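Local coordinates for protein transcriptional regulator I2 (Pseudomonas fluorescens A506, PDB 4MO7) that is a Crohn's disease-associated superantigen built as a TetR-family transcriptional regulator, which probably binds DNA through its helix-turn-helix domain, at residues K33-A38 with D74-A79; A39-N44 with R53-A58; S100-R105 with K162-I167. One frame throughout, in Å; residues are numbered along the deposited sequence. Where two conformers were deposited one is given.

Contact 1: K33-A38 with D74-A79; sequences KLLQTA and DEILRA
A buried helix-on-helix contact, in which the side chains that meet are all apolar, joins Leu-35 and Ala-38 of helix 30-45 to Ile-76 and Ala-79 of helix 73-97. The short segments cross almost at right angles, at -82° with their axes 9.7 Å apart. At this steep crossing each helix presents a short patch, Leu-35 with Ala-38 and Ile-76 with Ala-79, each pair about one turn apart. Leu-35 reaches over with both branches. Its CD2 lies 3.5 Å from Ala-79 CB, tighter than usual for two carbons, while CD1 stands 3.8 Å from the same methyl, so the forked end straddles the alanine. A residue as small as Ala-79 suits this place because it leaves room for the whole fork. On the next turn Ala-38 CB meets the branch methyl CG2 of Ile-76 at 3.6 Å. That methyl is anti to the backbone N, which turns it toward Ala-38, with Leu-35 CD2 farther off at 4.2 Å. Phe-70, in the loop before helix 73-97, touches both Leu-35 and Ile-76. Such a crossing of the first helix with the long helix following the helix-turn-helix is characteristic of the DNA-binding domain of TetR-family regulators.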
ATOM      1  N   LYS A  33      -1.990 -31.459  12.769  1.00 33.95           N
ATOM      2  CA  LYS A  33      -0.683 -31.300  13.398  1.00 27.06           C
ATOM      3  C   LYS A  33       0.329 -30.882  12.348  1.00 33.05           C
ATOM      4  O   LYS A  33       1.240 -30.066  12.592  1.00 19.87           O
ATOM      5  CB  LYS A  33      -0.201 -32.616  14.027  1.00 37.52           C
ATOM      6  CG  LYS A  33      -0.782 -32.983  15.396  1.00 51.27           C
ATOM      7  CD  LYS A  33      -0.445 -34.456  15.717  1.00 35.60           C
ATOM      8  CE  LYS A  33      -1.077 -34.917  17.022  1.00 62.34           C
ATOM      9  NZ  LYS A  33      -0.710 -36.347  17.289  1.00 47.48           N
ATOM     10  N   LEU A  34       0.209 -31.471  11.167  1.00 24.67           N
ATOM     11  CA  LEU A  34       1.164 -31.156  10.115  1.00 26.14           C
ATOM     12  C   LEU A  34       0.978 -29.717   9.652  1.00 15.95           C
ATOM     13  O   LEU A  34       1.964 -28.988   9.526  1.00 20.89           O
ATOM     14  CB  LEU A  34       0.983 -32.127   8.941  1.00 26.33           C
ATOM     15  CG  LEU A  34       2.185 -32.620   8.150  1.00 25.25           C
ATOM     16  CD1 LEU A  34       3.357 -33.071   8.956  1.00 50.63           C
ATOM     17  CD2 LEU A  34       1.724 -33.773   7.253  1.00 52.71           C
ATOM     18  N   LEU A  35      -0.262 -29.321   9.375  1.00 22.40           N
ATOM     19  CA  LEU A  35      -0.542 -27.973   8.880  1.00 23.55           C
ATOM     20  C   LEU A  35      -0.123 -26.933   9.904  1.00 22.42           C
ATOM     21  O   LEU A  35       0.532 -25.964   9.562  1.00 19.14           O
ATOM     22  CB  LEU A  35      -2.034 -27.750   8.614  1.00 32.76           C
ATOM     23  CG  LEU A  35      -2.565 -28.242   7.289  1.00 49.35           C
ATOM     24  CD1 LEU A  35      -3.921 -27.613   7.024  1.00 38.90           C
ATOM     25  CD2 LEU A  35      -1.537 -27.886   6.233  1.00 38.61           C
ATOM     26  N   GLN A  36      -0.566 -27.108  11.148  1.00 21.94           N
ATOM     27  CA  GLN A  36      -0.289 -26.093  12.169  1.00 22.35           C
ATOM     28  C   GLN A  36       1.184 -26.014  12.453  1.00 18.48           C
ATOM     29  O   GLN A  36       1.704 -24.921  12.700  1.00 20.43           O
ATOM     30  CB  GLN A  36      -0.983 -26.464  13.468  1.00 25.37           C
ATOM     31  CG  GLN A  36      -2.499 -26.513  13.345  1.00 24.80           C
ATOM     32  CD  GLN A  36      -3.119 -25.380  14.100  1.00 54.71           C
ATOM     33  OE1 GLN A  36      -3.556 -24.401  13.499  1.00 62.93           O
ATOM     34  NE2 GLN A  36      -3.129 -25.482  15.437  1.00 38.25           N
ATOM     35  N   THR A  37       1.868 -27.157  12.447  1.00 14.19           N
ATOM     36  CA  THR A  37       3.324 -27.110  12.697  1.00 17.18           C
ATOM     37  C   THR A  37       4.089 -26.553  11.488  1.00 17.41           C
ATOM     38  O   THR A  37       5.026 -25.792  11.664  1.00 14.57           O
ATOM     39  CB  THR A  37       3.900 -28.509  13.066  1.00 18.94           C
ATOM     40  OG1 THR A  37       3.185 -28.998  14.202  1.00 22.16           O
ATOM     41  CG2 THR A  37       5.391 -28.403  13.408  1.00 20.13           C
ATOM     42  N   ALA A  38       3.677 -26.929  10.266  1.00 15.61           N
ATOM     43  CA  ALA A  38       4.282 -26.360   9.047  1.00 21.37           C
ATOM     44  C   ALA A  38       4.157 -24.846   9.041  1.00 15.06           C
ATOM     45  O   ALA A  38       5.065 -24.122   8.623  1.00 17.35           O
ATOM     46  CB  ALA A  38       3.565 -26.935   7.802  1.00 17.00           C
ATOM     47  N   ASP A  74       4.325 -28.069  -1.901  1.00 17.10           N
ATOM     48  CA  ASP A  74       3.526 -26.942  -2.422  0.61 16.58           C
ATOM     49  C   ASP A  74       2.113 -27.008  -1.909  1.00 21.17           C
ATOM     50  O   ASP A  74       1.485 -26.000  -1.599  1.00 16.29           O
ATOM     51  CB  ASP A  74       3.413 -27.037  -3.940  0.61 18.22           C
ATOM     52  CG  ASP A  74       2.627 -25.904  -4.522  0.61 21.16           C
ATOM     53  OD1 ASP A  74       3.173 -24.796  -4.469  0.61 16.36           O
ATOM     54  OD2 ASP A  74       1.506 -26.119  -5.081  0.61 18.95           O
ATOM     55  N   GLU A  75       1.562 -28.220  -1.848  1.00 14.57           N
ATOM     56  CA  GLU A  75       0.198 -28.343  -1.325  1.00 16.64           C
ATOM     57  C   GLU A  75       0.091 -28.064   0.191  1.00 15.93           C
ATOM     58  O   GLU A  75      -0.951 -27.587   0.632  1.00 17.11           O
ATOM     59  CB  GLU A  75      -0.446 -29.690  -1.655  1.00 16.99           C
ATOM     60  CG  GLU A  75      -1.933 -29.745  -1.356  1.00 24.68           C
ATOM     61  CD  GLU A  75      -2.580 -31.011  -1.863  1.00 41.22           C
ATOM     62  OE1 GLU A  75      -3.425 -30.918  -2.769  1.00 39.74           O
ATOM     63  OE2 GLU A  75      -2.238 -32.093  -1.352  1.00 36.06           O
ATOM     64  N   ILE A  76       1.118 -28.378   0.978  1.00 13.50           N
ATOM     65  CA  ILE A  76       1.133 -28.004   2.396  1.00 14.85           C
ATOM     66  C   ILE A  76       1.056 -26.479   2.505  1.00 17.04           C
ATOM     67  O   ILE A  76       0.310 -25.957   3.349  1.00 18.83           O
ATOM     68  CB  ILE A  76       2.397 -28.477   3.119  1.00 16.35           C
ATOM     69  CG1 ILE A  76       2.472 -30.006   3.030  1.00 20.04           C
ATOM     70  CG2 ILE A  76       2.334 -28.122   4.602  1.00 18.21           C
ATOM     71  CD1 ILE A  76       3.748 -30.575   3.595  1.00 15.86           C
ATOM     72  N   LEU A  77       1.793 -25.766   1.640  1.00 13.57           N
ATOM     73  CA  LEU A  77       1.818 -24.290   1.689  1.00 11.90           C
ATOM     74  C   LEU A  77       0.463 -23.746   1.332  1.00 16.73           C
ATOM     75  O   LEU A  77      -0.060 -22.859   2.029  1.00 16.15           O
ATOM     76  CB  LEU A  77       2.877 -23.712   0.748  1.00 12.78           C
ATOM     77  CG  LEU A  77       3.058 -22.185   0.693  1.00 12.54           C
ATOM     78  CD1 LEU A  77       3.453 -21.621   2.021  1.00 16.43           C
ATOM     79  CD2 LEU A  77       4.082 -21.830  -0.439  1.00 11.95           C
ATOM     80  N   ARG A  78      -0.140 -24.284   0.270  1.00 13.10           N
ATOM     81  CA  ARG A  78      -1.520 -23.925  -0.097  1.00 14.85           C
ATOM     82  C   ARG A  78      -2.463 -24.093   1.085  1.00 16.29           C
ATOM     83  O   ARG A  78      -3.285 -23.216   1.355  1.00 18.37           O
ATOM     84  CB  ARG A  78      -2.010 -24.843  -1.225  1.00 14.90           C
ATOM     85  CG  ARG A  78      -3.485 -24.589  -1.591  1.00 16.19           C
ATOM     86  CD  ARG A  78      -3.957 -25.745  -2.470  1.00 21.20           C
ATOM     87  NE  ARG A  78      -5.385 -25.939  -2.292  1.00 30.04           N
ATOM     88  CZ  ARG A  78      -6.067 -26.951  -2.817  1.00 55.38           C
ATOM     89  NH1 ARG A  78      -5.428 -27.849  -3.557  1.00 28.88           N
ATOM     90  NH2 ARG A  78      -7.380 -27.059  -2.605  1.00 43.40           N
ATOM     91  N   ALA A  79      -2.358 -25.215   1.801  1.00 15.13           N
ATOM     92  CA  ALA A  79      -3.318 -25.495   2.885  1.00 15.24           C
ATOM     93  C   ALA A  79      -3.070 -24.578   4.062  1.00 15.94           C
ATOM     94  O   ALA A  79      -4.035 -24.166   4.711  1.00 20.51           O
ATOM     95  CB  ALA A  79      -3.227 -26.965   3.339  1.00 19.10           C
TER

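Contact 2: A39-N44 with R53-A58. With MG (magnesium ion), chain B.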
ATOM      1  N   ALA A  39       3.010 -24.335   9.489  1.00 15.67           N
ATOM      2  CA  ALA A  39       2.866 -22.873   9.524  1.00 16.94           C
ATOM      3  C   ALA A  39       3.982 -22.203  10.282  1.00 17.01           C
ATOM      4  O   ALA A  39       4.536 -21.223   9.823  1.00 19.57           O
ATOM      5  CB  ALA A  39       1.519 -22.458  10.093  1.00 15.66           C
ATOM      6  N   HIS A  40       4.371 -22.768  11.424  1.00 16.93           N
ATOM      7  CA  HIS A  40       5.498 -22.185  12.156  1.00 19.36           C
ATOM      8  C   HIS A  40       6.833 -22.321  11.469  1.00 17.57           C
ATOM      9  O   HIS A  40       7.597 -21.322  11.423  1.00 17.36           O
ATOM     10  CB  HIS A  40       5.592 -22.809  13.534  1.00 16.00           C
ATOM     11  CG  HIS A  40       4.499 -22.361  14.413  1.00 16.82           C
ATOM     12  ND1 HIS A  40       4.531 -21.153  15.086  1.00 18.53           N
ATOM     13  CD2 HIS A  40       3.313 -22.929  14.698  1.00 18.73           C
ATOM     14  CE1 HIS A  40       3.405 -20.999  15.746  1.00 20.03           C
ATOM     15  NE2 HIS A  40       2.655 -22.061  15.528  1.00 23.41           N
ATOM     16  N   LEU A  41       7.137 -23.536  11.001  1.00 15.73           N
ATOM     17  CA  LEU A  41       8.422 -23.791  10.333  1.00 17.70           C
ATOM     18  C   LEU A  41       8.546 -22.859   9.128  1.00 16.67           C
ATOM     19  O   LEU A  41       9.553 -22.161   8.968  1.00 21.02           O
ATOM     20  CB  LEU A  41       8.556 -25.245   9.915  1.00 17.35           C
ATOM     21  CG  LEU A  41       9.201 -26.191  10.945  1.00 26.19           C
ATOM     22  CD1 LEU A  41       8.412 -26.115  12.238  1.00 27.78           C
ATOM     23  CD2 LEU A  41       9.157 -27.601  10.409  1.00 21.94           C
ATOM     24  N   PHE A  42       7.486 -22.760   8.338  1.00 19.74           N
ATOM     25  CA  PHE A  42       7.561 -21.887   7.175  1.00 13.62           C
ATOM     26  C   PHE A  42       7.790 -20.444   7.579  1.00 22.92           C
ATOM     27  O   PHE A  42       8.547 -19.741   6.921  1.00 22.27           O
ATOM     28  CB  PHE A  42       6.268 -21.992   6.348  1.00 17.40           C
ATOM     29  CG  PHE A  42       6.073 -23.304   5.664  1.00 21.00           C
ATOM     30  CD1 PHE A  42       7.124 -24.224   5.518  1.00 19.21           C
ATOM     31  CD2 PHE A  42       4.810 -23.645   5.182  1.00 17.53           C
ATOM     32  CE1 PHE A  42       6.925 -25.414   4.883  1.00 22.41           C
ATOM     33  CE2 PHE A  42       4.590 -24.863   4.524  1.00 20.03           C
ATOM     34  CZ  PHE A  42       5.655 -25.762   4.386  1.00 16.56           C
ATOM     35  N   ARG A  43       7.118 -19.991   8.637  1.00 20.65           N
ATOM     36  CA  ARG A  43       7.228 -18.611   9.103  1.00 18.77           C
ATOM     37  C   ARG A  43       8.629 -18.402   9.653  1.00 23.05           C
ATOM     38  O   ARG A  43       9.274 -17.387   9.349  1.00 25.80           O
ATOM     39  CB  ARG A  43       6.216 -18.351  10.222  1.00 19.19           C
ATOM     40  CG  ARG A  43       6.435 -17.000  10.942  1.00 26.74           C
ATOM     41  CD  ARG A  43       6.417 -15.840   9.944  1.00 43.52           C
ATOM     42  NE  ARG A  43       6.658 -14.539  10.593  1.00 37.09           N
ATOM     43  CZ  ARG A  43       7.277 -13.507  10.017  1.00 47.99           C
ATOM     44  NH1 ARG A  43       7.733 -13.601   8.770  1.00 33.78           N
ATOM     45  NH2 ARG A  43       7.437 -12.375  10.689  1.00 66.96           N
ATOM     46  N   ASN A  44       9.118 -19.346  10.458  1.00 24.74           N
ATOM     47  CA  ASN A  44      10.441 -19.144  11.072  1.00 20.08           C
ATOM     48  C   ASN A  44      11.578 -19.217  10.086  1.00 21.94           C
ATOM     49  O   ASN A  44      12.550 -18.461  10.217  1.00 31.79           O
ATOM     50  CB  ASN A  44      10.724 -20.174  12.203  1.00 21.76           C
ATOM     51  CG  ASN A  44       9.620 -20.227  13.265  1.00 20.95           C
ATOM     52  OD1 ASN A  44       8.932 -19.246  13.528  1.00 25.81           O
ATOM     53  ND2 ASN A  44       9.424 -21.416  13.857  1.00 23.58           N
ATOM     54  N   ARG A  53      12.446 -32.981   5.552  1.00 38.11           N
ATOM     55  CA  ARG A  53      13.025 -33.618   6.728  1.00 49.64           C
ATOM     56  C   ARG A  53      12.638 -32.824   7.982  1.00 40.91           C
ATOM     57  O   ARG A  53      12.098 -33.399   8.942  1.00 47.10           O
ATOM     58  CB  ARG A  53      14.545 -33.745   6.596  1.00 55.38           C
ATOM     59  CG  ARG A  53      15.194 -34.338   7.838  1.00 75.76           C
ATOM     60  CD  ARG A  53      16.590 -34.864   7.555  1.00 71.76           C
ATOM     61  NE  ARG A  53      17.150 -35.562   8.709  1.00 81.24           N
ATOM     62  CZ  ARG A  53      17.094 -36.879   8.884  1.00 86.61           C
ATOM     63  NH1 ARG A  53      16.502 -37.649   7.977  1.00 66.27           N
ATOM     64  NH2 ARG A  53      17.633 -37.430   9.964  1.00 82.26           N
ATOM     65  N   ASP A  54      12.889 -31.508   7.941  1.00 34.06           N
ATOM     66  CA  ASP A  54      12.458 -30.570   8.984  1.00 38.36           C
ATOM     67  C   ASP A  54      10.999 -30.764   9.431  1.00 32.71           C
ATOM     68  O   ASP A  54      10.731 -30.833  10.631  1.00 33.90           O
ATOM     69  CB  ASP A  54      12.691 -29.126   8.515  1.00 28.95           C
ATOM     70  CG  ASP A  54      14.154 -28.788   8.378  1.00 51.86           C
ATOM     71  OD1 ASP A  54      14.974 -29.487   9.010  1.00 39.00           O
ATOM     72  OD2 ASP A  54      14.484 -27.808   7.667  1.00 37.07           O
ATOM     73  N   LEU A  55      10.054 -30.855   8.497  1.00 24.63           N
ATOM     74  CA  LEU A  55       8.655 -30.988   8.890  1.00 30.42           C
ATOM     75  C   LEU A  55       8.397 -32.328   9.565  1.00 51.50           C
ATOM     76  O   LEU A  55       7.606 -32.416  10.497  1.00 29.70           O
ATOM     77  CB  LEU A  55       7.711 -30.793   7.694  1.00 30.65           C
ATOM     78  CG  LEU A  55       6.219 -30.642   7.981  1.00 35.79           C
ATOM     79  CD1 LEU A  55       5.983 -29.701   9.148  1.00 36.01           C
ATOM     80  CD2 LEU A  55       5.527 -30.126   6.741  1.00 32.23           C
ATOM     81  N   ALA A  56       9.084 -33.371   9.110  1.00 29.52           N
ATOM     82  CA  ALA A  56       8.820 -34.699   9.612  1.00 37.54           C
ATOM     83  C   ALA A  56       9.378 -34.782  11.022  1.00 20.08           C
ATOM     84  O   ALA A  56       8.731 -35.338  11.915  1.00 35.25           O
ATOM     85  CB  ALA A  56       9.452 -35.745   8.696  1.00 33.32           C
ATOM     86  N   SER A  57      10.558 -34.218  11.244  1.00 27.51           N
ATOM     87  CA  SER A  57      11.155 -34.252  12.580  1.00 34.94           C
ATOM     88  C   SER A  57      10.306 -33.449  13.593  1.00 55.24           C
ATOM     89  O   SER A  57      10.034 -33.912  14.699  1.00 41.46           O
ATOM     90  CB  SER A  57      12.566 -33.720  12.537  1.00 36.60           C
ATOM     91  OG  SER A  57      12.953 -33.228  13.810  1.00 65.79           O
ATOM     92  N   ALA A  58       9.897 -32.241  13.213  1.00 27.35           N
ATOM     93  CA  ALA A  58       8.954 -31.446  14.015  1.00 25.92           C
ATOM     94  C   ALA A  58       7.603 -32.110  14.395  1.00 27.54           C
ATOM     95  O   ALA A  58       7.054 -31.807  15.479  1.00 26.20           O
ATOM     96  CB  ALA A  58       8.706 -30.122  13.333  1.00 26.63           C
TER
HETATM   97 MG    MG B 201       0.729 -22.641  16.530  0.50  9.39          MG
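No flat group enters the join of Leu-41 with Leu-55 and Ala-58; the two rings of segment 39-44 stand beside it. The His-40 ring is turned elsewhere and binds a magnesium ion through NE2 at 2.2 Å. His-40 CD2 and CE1 are each 3.2 Å from the magnesium, so the ion faces NE2 symmetrically. The other ring, Phe-42, is buried and packs edge-to-face with Phe-47.

The contact itself rests mainly on one methyl, CD2 of Leu-41, with CD1 grazing Ala-58. Leu-41 CD2 projects onto segment 53-58, 3.6 Å from Asp-54 O and 3.7 Å from Leu-55 CA, with Ala-58 CB 3.9 Å away on the next turn. The slender branch of a leucine can reach this backbone, and the small alanine leaves space for it. Leu-55 CD1 is also 4.0 Å from Leu-41 CD2; CG is anti to the backbone N (chi1 -169°), which brings this branch toward Leu-41. Asp-54 lends its backbone, while its carboxylate pairs with Lys-45 at the end of helix 30-45.

The segments run at 135° to each other. This packing belongs to the DNA-binding region of the TetR family, where helix 52-59 is probably the first helix of the helix-turn-helix. Ile-76 of helix 73-97 touches both Phe-42 and Leu-55, while helix 122-130 approaches Ala-39, His-40, Phe-42 and Arg-43.

Contact 3: S100-R105 with K162-I167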
ATOM      1  N   SER A 100     -25.787  -5.705  14.826  1.00 25.31           N
ATOM      2  CA  SER A 100     -27.175  -5.545  14.375  1.00 30.21           C
ATOM      3  C   SER A 100     -27.415  -4.230  13.625  1.00 45.48           C
ATOM      4  O   SER A 100     -28.497  -4.012  13.089  1.00 41.12           O
ATOM      5  CB  SER A 100     -28.129  -5.607  15.586  1.00 51.72           C
ATOM      6  OG  SER A 100     -27.858  -4.574  16.543  1.00 37.22           O
ATOM      7  N   THR A 101     -26.424  -3.342  13.604  1.00 19.77           N
ATOM      8  CA  THR A 101     -26.602  -2.061  12.927  1.00 20.32           C
ATOM      9  C   THR A 101     -25.587  -1.903  11.829  1.00 21.84           C
ATOM     10  O   THR A 101     -24.537  -2.554  11.874  1.00 21.34           O
ATOM     11  CB  THR A 101     -26.409  -0.879  13.881  1.00 17.59           C
ATOM     12  OG1 THR A 101     -25.116  -0.969  14.498  1.00 19.69           O
ATOM     13  CG2 THR A 101     -27.490  -0.890  14.968  1.00 24.59           C
ATOM     14  N   VAL A 102     -25.892  -1.064  10.846  1.00 18.81           N
ATOM     15  CA  VAL A 102     -24.908  -0.798   9.771  1.00 18.80           C
ATOM     16  C   VAL A 102     -23.540  -0.360  10.313  1.00 17.18           C
ATOM     17  O   VAL A 102     -22.482  -0.855   9.876  1.00 16.34           O
ATOM     18  CB  VAL A 102     -25.418   0.296   8.779  1.00 26.27           C
ATOM     19  CG1 VAL A 102     -24.258   0.868   7.902  1.00 29.54           C
ATOM     20  CG2 VAL A 102     -26.582  -0.244   7.923  1.00 29.15           C
ATOM     21  N   ARG A 103     -23.523   0.599  11.240  1.00 16.40           N
ATOM     22  CA  ARG A 103     -22.273   1.070  11.738  1.00 15.53           C
ATOM     23  C   ARG A 103     -21.466  -0.027  12.429  1.00 19.79           C
ATOM     24  O   ARG A 103     -20.252  -0.082  12.259  1.00 14.85           O
ATOM     25  CB  ARG A 103     -22.409   2.336  12.609  1.00 16.53           C
ATOM     26  CG  ARG A 103     -23.004   2.117  13.984  1.00 18.17           C
ATOM     27  CD  ARG A 103     -21.860   2.001  15.000  1.00 18.62           C
ATOM     28  NE  ARG A 103     -21.214   3.273  15.281  1.00 18.37           N
ATOM     29  CZ  ARG A 103     -20.104   3.390  15.994  1.00 23.18           C
ATOM     30  NH1 ARG A 103     -19.563   4.580  16.184  1.00 24.68           N
ATOM     31  NH2 ARG A 103     -19.530   2.313  16.524  1.00 24.59           N
ATOM     32  N   GLU A 104     -22.126  -0.909  13.183  1.00 16.38           N
ATOM     33  CA  GLU A 104     -21.385  -1.956  13.846  1.00 13.77           C
ATOM     34  C   GLU A 104     -20.909  -3.040  12.860  1.00 12.71           C
ATOM     35  O   GLU A 104     -19.870  -3.667  13.113  1.00 16.04           O
ATOM     36  CB  GLU A 104     -22.171  -2.526  15.012  1.00 26.32           C
ATOM     37  CG  GLU A 104     -22.135  -1.514  16.219  1.00 24.88           C
ATOM     38  CD  GLU A 104     -20.748  -1.470  16.912  1.00 29.98           C
ATOM     39  OE1 GLU A 104     -20.290  -2.520  17.391  1.00 35.18           O
ATOM     40  OE2 GLU A 104     -20.099  -0.397  16.993  1.00 21.28           O
ATOM     41  N   ARG A 105     -21.669  -3.262  11.795  1.00 15.30           N
ATOM     42  CA  ARG A 105     -21.262  -4.291  10.817  1.00 14.85           C
ATOM     43  C   ARG A 105     -20.062  -3.791  10.023  1.00 16.81           C
ATOM     44  O   ARG A 105     -19.103  -4.522   9.827  1.00 13.42           O
ATOM     45  CB  ARG A 105     -22.428  -4.647   9.897  1.00 13.45           C
ATOM     46  CG  ARG A 105     -23.546  -5.366  10.694  1.00 22.78           C
ATOM     47  CD  ARG A 105     -24.866  -5.533   9.946  1.00 20.11           C
ATOM     48  NE  ARG A 105     -24.754  -6.348   8.755  1.00 22.42           N
ATOM     49  CZ  ARG A 105     -24.722  -7.683   8.751  1.00 36.11           C
ATOM     50  NH1 ARG A 105     -24.783  -8.380   9.894  1.00 28.44           N
ATOM     51  NH2 ARG A 105     -24.634  -8.318   7.600  1.00 28.36           N
ATOM     52  N   LYS A 162     -24.513   1.333   1.775  1.00 16.65           N
ATOM     53  CA  LYS A 162     -24.862   2.194   0.655  1.00 16.58           C
ATOM     54  C   LYS A 162     -26.400   2.286   0.598  1.00 19.48           C
ATOM     55  O   LYS A 162     -26.953   3.363   0.430  1.00 23.88           O
ATOM     56  CB  LYS A 162     -24.353   1.542  -0.638  1.00 21.01           C
ATOM     57  CG  LYS A 162     -24.726   2.267  -1.938  1.00 35.19           C
ATOM     58  CD  LYS A 162     -24.016   3.600  -2.055  1.00 25.18           C
ATOM     59  CE  LYS A 162     -24.089   4.216  -3.491  1.00 29.49           C
ATOM     60  NZ  LYS A 162     -23.440   5.564  -3.400  1.00 23.47           N
ATOM     61  N   ALA A 163     -27.084   1.134   0.671  1.00 18.45           N
ATOM     62  CA  ALA A 163     -28.552   1.130   0.653  1.00 21.31           C
ATOM     63  C   ALA A 163     -29.180   1.955   1.779  1.00 23.90           C
ATOM     64  O   ALA A 163     -30.192   2.612   1.542  1.00 28.47           O
ATOM     65  CB  ALA A 163     -29.116  -0.323   0.638  1.00 18.36           C
ATOM     66  N   ALA A 164     -28.623   1.907   3.001  1.00 21.05           N
ATOM     67  CA  ALA A 164     -29.122   2.711   4.141  1.00 26.83           C
ATOM     68  C   ALA A 164     -28.707   4.196   4.100  1.00 23.30           C
ATOM     69  O   ALA A 164     -29.119   4.975   4.966  1.00 31.11           O
ATOM     70  CB  ALA A 164     -28.671   2.091   5.476  1.00 23.50           C
ATOM     71  N   GLY A 165     -27.866   4.582   3.136  1.00 21.52           N
ATOM     72  CA  GLY A 165     -27.469   5.988   2.984  1.00 27.47           C
ATOM     73  C   GLY A 165     -26.195   6.433   3.683  1.00 25.95           C
ATOM     74  O   GLY A 165     -25.966   7.646   3.851  1.00 26.95           O
ATOM     75  N   TYR A 166     -25.366   5.475   4.127  1.00 18.69           N
ATOM     76  CA  TYR A 166     -24.112   5.745   4.833  1.00 19.50           C
ATOM     77  C   TYR A 166     -22.868   5.905   3.956  1.00 18.74           C
ATOM     78  O   TYR A 166     -21.849   6.308   4.444  1.00 23.00           O
ATOM     79  CB  TYR A 166     -23.803   4.606   5.826  1.00 21.84           C
ATOM     80  CG  TYR A 166     -24.730   4.549   7.022  1.00 20.82           C
ATOM     81  CD1 TYR A 166     -26.007   4.023   6.923  1.00 21.97           C
ATOM     82  CD2 TYR A 166     -24.297   4.983   8.262  1.00 29.76           C
ATOM     83  CE1 TYR A 166     -26.852   3.986   8.026  1.00 22.69           C
ATOM     84  CE2 TYR A 166     -25.116   4.918   9.373  1.00 33.77           C
ATOM     85  CZ  TYR A 166     -26.385   4.436   9.243  1.00 31.50           C
ATOM     86  OH  TYR A 166     -27.177   4.390  10.371  1.00 32.42           O
ATOM     87  N   ILE A 167     -22.947   5.573   2.673  1.00 15.77           N
ATOM     88  CA  ILE A 167     -21.754   5.622   1.829  1.00 15.81           C
ATOM     89  C   ILE A 167     -22.103   6.456   0.616  1.00 23.76           C
ATOM     90  O   ILE A 167     -23.154   6.223  -0.020  1.00 22.74           O
ATOM     91  CB  ILE A 167     -21.407   4.183   1.411  1.00 22.59           C
ATOM     92  CG1 ILE A 167     -20.780   3.456   2.611  1.00 28.50           C
ATOM     93  CG2 ILE A 167     -20.445   4.153   0.219  1.00 17.43           C
ATOM     94  CD1 ILE A 167     -20.318   2.074   2.271  1.00 29.59           C
TER
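Val-102 is the centre of the tight part of this surface contact, its two methyls shared between Tyr-166 and Ala-164. CG1 sits over one face of the Tyr-166 ring, 3.9 Å from the centroid and 16° off the normal, a CH-pi contact. It is displaced toward the rim, so the nearest ring atom to Val-102 CG1 is CD1, at 3.7 Å. This branch is anti to the backbone N (chi1 164°), which leaves the other, CG2, to meet Ala-164 CB at 4.0 Å. The Ala-164 methyl also lies at the edge of the tyrosine ring, in its plane. A beta-branched valine suits the first turn of a helix here, because its two methyls can serve two partners at once.

Both backbones are shaped by helix ends. Helix 102-110 starts at Thr-101, the N-cap, whose OG1 accepts from Glu-104 N at 3.3 Å. Helix 137-163 finishes in a Schellman motif at Gly-165, whose positive phi of 93° suits glycine, with no side chain to crowd the preceding carbonyl oxygen; the chain then turns and brings the Tyr-166 ring to face Val-102. The C-terminal tail joins in through backbone bonding of Tyr-166 with Lys-210.

On the solvent side the two segments do not touch, and polar groups pair within segment 100-105 or with outside partners. Arg-103 leads its guanidinium away from segment 162-167, and its NH2 donates to Glu-104 OE2 at 2.8 Å, with the oxygen close to the guanidinium plane. Arg-103 also pairs with Asp-212 through NH1, so one arginine ties the helix start to the last residue of the chain. Arg-105 stands apart from this pair, reaching back to Glu-160 on helix 137-163.

Contact 1 is buried throughout, contact 2 is partly buried, and contact 3 lies at the surface. The first two share helix 30-45 within the TetR DNA-binding region, with centres 9 Å apart, and they touch directly: Ile-76 CD1 of contact 1 is 3.6 Å from Leu-55 CD2 of contact 2. Together they anchor helices 52-59 and 73-97 to the same helix. Contact 3 stands about 38 Å from contact 1 and 44 Å from contact 2, centre to centre, on the far side of the chain, in the C-terminal domain. It too is apolar where its segments meet, but there a valine lies on an aromatic face, flanked by helix caps and ion pairs, whereas contacts 1 and 2 rely on leucine, isoleucine and alanine.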